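Local coordinates for protein STU0660 (Streptococcus thermophilus, PDB 3ZTH) that is a large Csn2-family CRISPR-associated protein, binds magnesium ions and probably takes part in CRISPR-mediated bacterial immunity through DNA binding, at residues Leu244-Glu248 and Glu249-Phe253. Numbering follows the deposited sequence.
Sequences LKIDE and ENSRF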
ATOM      1  N   LEU A 244       6.458  -0.731 -46.720  1.00 32.60           N
ATOM      2  CA  LEU A 244       5.126  -0.335 -47.152  1.00 32.74           C
ATOM      3  C   LEU A 244       4.646  -1.279 -48.262  1.00 32.79           C
ATOM      4  O   LEU A 244       5.354  -1.501 -49.239  1.00 33.87           O
ATOM      5  CB  LEU A 244       5.169   1.098 -47.678  1.00 31.76           C
ATOM      6  CG  LEU A 244       3.871   1.704 -48.198  1.00 31.60           C
ATOM      7  CD1 LEU A 244       2.853   1.796 -47.059  1.00 30.71           C
ATOM      8  CD2 LEU A 244       4.167   3.081 -48.796  1.00 29.15           C
ATOM      9  N   LYS A 245       3.450  -1.841 -48.104  1.00 31.61           N
ATOM     10  CA  LYS A 245       2.890  -2.753 -49.105  1.00 30.98           C
ATOM     11  C   LYS A 245       1.682  -2.095 -49.757  1.00 30.57           C
ATOM     12  O   LYS A 245       0.732  -1.723 -49.069  1.00 31.03           O
ATOM     13  CB  LYS A 245       2.441  -4.073 -48.456  1.00 28.98           C
ATOM     14  CG  LYS A 245       3.528  -4.831 -47.714  1.00 28.10           C
ATOM     15  CD  LYS A 245       4.675  -5.219 -48.645  1.00 28.00           C
ATOM     16  CE  LYS A 245       5.845  -5.809 -47.864  1.00 31.11           C
ATOM     17  NZ  LYS A 245       7.017  -6.153 -48.733  1.00 36.30           N
ATOM     18  N   ILE A 246       1.712  -1.956 -51.076  1.00 30.38           N
ATOM     19  CA  ILE A 246       0.601  -1.349 -51.801  1.00 32.54           C
ATOM     20  C   ILE A 246      -0.052  -2.313 -52.789  1.00 33.87           C
ATOM     21  O   ILE A 246       0.636  -2.940 -53.592  1.00 33.75           O
ATOM     22  CB  ILE A 246       1.062  -0.093 -52.588  1.00 33.24           C
ATOM     23  CG1 ILE A 246       1.459   1.017 -51.612  1.00 33.70           C
ATOM     24  CG2 ILE A 246      -0.039   0.385 -53.518  1.00 32.23           C
ATOM     25  CD1 ILE A 246       1.922   2.289 -52.285  1.00 33.99           C
ATOM     26  N   ASP A 247      -1.376  -2.442 -52.706  1.00 36.31           N
ATOM     27  CA  ASP A 247      -2.141  -3.283 -53.632  1.00 39.23           C
ATOM     28  C   ASP A 247      -3.497  -2.617 -53.855  1.00 39.77           C
ATOM     29  O   ASP A 247      -3.789  -1.591 -53.238  1.00 38.61           O
ATOM     30  CB  ASP A 247      -2.321  -4.721 -53.104  1.00 40.81           C
ATOM     31  CG  ASP A 247      -3.107  -4.788 -51.803  1.00 45.84           C
ATOM     32  OD1 ASP A 247      -4.161  -4.124 -51.693  1.00 47.56           O
ATOM     33  OD2 ASP A 247      -2.677  -5.527 -50.886  1.00 48.80           O
ATOM     34  N   GLU A 248      -4.319  -3.185 -54.733  1.00 40.58           N
ATOM     35  CA  GLU A 248      -5.629  -2.605 -55.024  1.00 44.14           C
ATOM     36  C   GLU A 248      -6.543  -2.459 -53.811  1.00 43.60           C
ATOM     37  O   GLU A 248      -7.283  -1.484 -53.703  1.00 43.70           O
ATOM     38  CB  GLU A 248      -6.365  -3.421 -56.099  1.00 46.83           C
ATOM     39  CG  GLU A 248      -6.166  -2.917 -57.529  1.00 55.20           C
ATOM     40  CD  GLU A 248      -6.587  -1.449 -57.725  1.00 60.62           C
ATOM     41  OE1 GLU A 248      -6.937  -0.764 -56.731  1.00 62.93           O
ATOM     42  OE2 GLU A 248      -6.558  -0.976 -58.885  1.00 62.19           O
ATOM     43  N   GLU A 249      -6.486  -3.417 -52.898  1.00 42.77           N
ATOM     44  CA  GLU A 249      -7.338  -3.392 -51.724  1.00 43.86           C
ATOM     45  C   GLU A 249      -6.990  -2.374 -50.650  1.00 42.05           C
ATOM     46  O   GLU A 249      -7.870  -1.659 -50.177  1.00 42.35           O
ATOM     47  CB  GLU A 249      -7.387  -4.784 -51.093  1.00 49.51           C
ATOM     48  CG  GLU A 249      -7.811  -5.860 -52.070  1.00 56.92           C
ATOM     49  CD  GLU A 249      -9.028  -5.443 -52.884  1.00 62.29           C
ATOM     50  OE1 GLU A 249     -10.092  -5.179 -52.276  1.00 64.45           O
ATOM     51  OE2 GLU A 249      -8.917  -5.372 -54.133  1.00 64.32           O
ATOM     52  N   ASN A 250      -5.717  -2.305 -50.266  1.00 38.54           N
ATOM     53  CA  ASN A 250      -5.283  -1.403 -49.204  1.00 34.96           C
ATOM     54  C   ASN A 250      -4.814  -0.017 -49.637  1.00 33.44           C
ATOM     55  O   ASN A 250      -4.574   0.847 -48.803  1.00 33.31           O
ATOM     56  CB  ASN A 250      -4.167  -2.064 -48.389  1.00 34.99           C
ATOM     57  CG  ASN A 250      -2.862  -2.218 -49.180  1.00 35.45           C
ATOM     58  OD1 ASN A 250      -2.683  -1.634 -50.254  1.00 33.09           O
ATOM     59  ND2 ASN A 250      -1.938  -3.000 -48.637  1.00 36.11           N
ATOM     60  N   SER A 251      -4.686   0.192 -50.937  1.00 32.90           N
ATOM     61  CA  SER A 251      -4.220   1.469 -51.477  1.00 34.06           C
ATOM     62  C   SER A 251      -4.795   2.746 -50.836  1.00 33.68           C
ATOM     63  O   SER A 251      -4.053   3.641 -50.430  1.00 32.62           O
ATOM     64  CB  SER A 251      -4.489   1.501 -52.979  1.00 34.69           C
ATOM     65  OG  SER A 251      -3.821   2.591 -53.574  1.00 41.92           O
ATOM     66  N   ARG A 252      -6.119   2.830 -50.766  1.00 34.25           N
ATOM     67  CA  ARG A 252      -6.797   3.991 -50.207  1.00 34.17           C
ATOM     68  C   ARG A 252      -6.546   4.199 -48.714  1.00 32.76           C
ATOM     69  O   ARG A 252      -6.778   5.283 -48.183  1.00 30.73           O
ATOM     70  CB  ARG A 252      -8.303   3.875 -50.468  1.00 38.07           C
ATOM     71  CG  ARG A 252      -8.684   4.110 -51.930  1.00 45.90           C
ATOM     72  CD  ARG A 252     -10.190   3.976 -52.176  1.00 51.82           C
ATOM     73  NE  ARG A 252     -10.657   2.600 -52.001  1.00 57.36           N
ATOM     74  CZ  ARG A 252     -11.444   2.186 -51.008  1.00 59.10           C
ATOM     75  NH1 ARG A 252     -11.866   3.048 -50.086  1.00 60.91           N
ATOM     76  NH2 ARG A 252     -11.804   0.907 -50.936  1.00 57.93           N
ATOM     77  N   PHE A 253      -6.057   3.170 -48.036  1.00 30.78           N
ATOM     78  CA  PHE A 253      -5.809   3.282 -46.614  1.00 29.34           C
ATOM     79  C   PHE A 253      -4.357   3.572 -46.265  1.00 28.06           C
ATOM     80  O   PHE A 253      -3.941   3.457 -45.106  1.00 29.62           O
ATOM     81  CB  PHE A 253      -6.333   2.028 -45.927  1.00 29.67           C
ATOM     82  CG  PHE A 253      -7.741   1.714 -46.315  1.00 31.97           C
ATOM     83  CD1 PHE A 253      -8.756   2.648 -46.088  1.00 32.30           C
ATOM     84  CD2 PHE A 253      -8.047   0.544 -47.005  1.00 32.61           C
ATOM     85  CE1 PHE A 253     -10.049   2.426 -46.550  1.00 31.94           C
ATOM     86  CE2 PHE A 253      -9.343   0.310 -47.473  1.00 33.45           C
ATOM     87  CZ  PHE A 253     -10.344   1.250 -47.248  1.00 31.76           C
TER
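Asp-247 and Asn-250 grip each other through two reciprocal hydrogen bonds, each side chain accepting the backbone N-H of the other residue. Asn-250 N gives a nearly straight bond to Asp-247 OD1 (2.8 Å), meeting it on the syn side but somewhat out of the carboxylate plane. In return, Asp-247 N reaches Asn-250 OD1 at 2.9 Å, tilted from the plane of that carbonyl. This is the pattern of a capping box, here at the start of a short turn with helical backbone angles but no regular helix bonds. A chi1 near +60° in both residues (62° in Asp-247, 69° in Asn-250) turns each side chain back toward the other's backbone N-H. The carboxylate and amide lie stacked, their planes 11° apart, although the side chains run roughly perpendicular to each other.

The other end of the amide is tethered too: Asn-250 ND2 makes a weak, bent bond to Lys-245 O (3.0 Å), an oxygen that also accepts from Gln-22 NE2. Asp-247 O takes a weak bond from Ser-251 N at 3.0 Å, and Phe-253 N continues the turn by bonding Asn-250 O (2.9 Å). Ser-251 OG is held by Tyr-265 O, while Glu-248 OE2 accepts from Glu-268 N.

The turn belongs to the loop carrying the chain from strand 232-237 past strand 20-24 to strand 254-257. Ile-246, Glu-248 and Ser-251 pack against Val-267 of helix 267-277, and Lys-245 and Asp-247 touch Tyr-219 of helix 212-228.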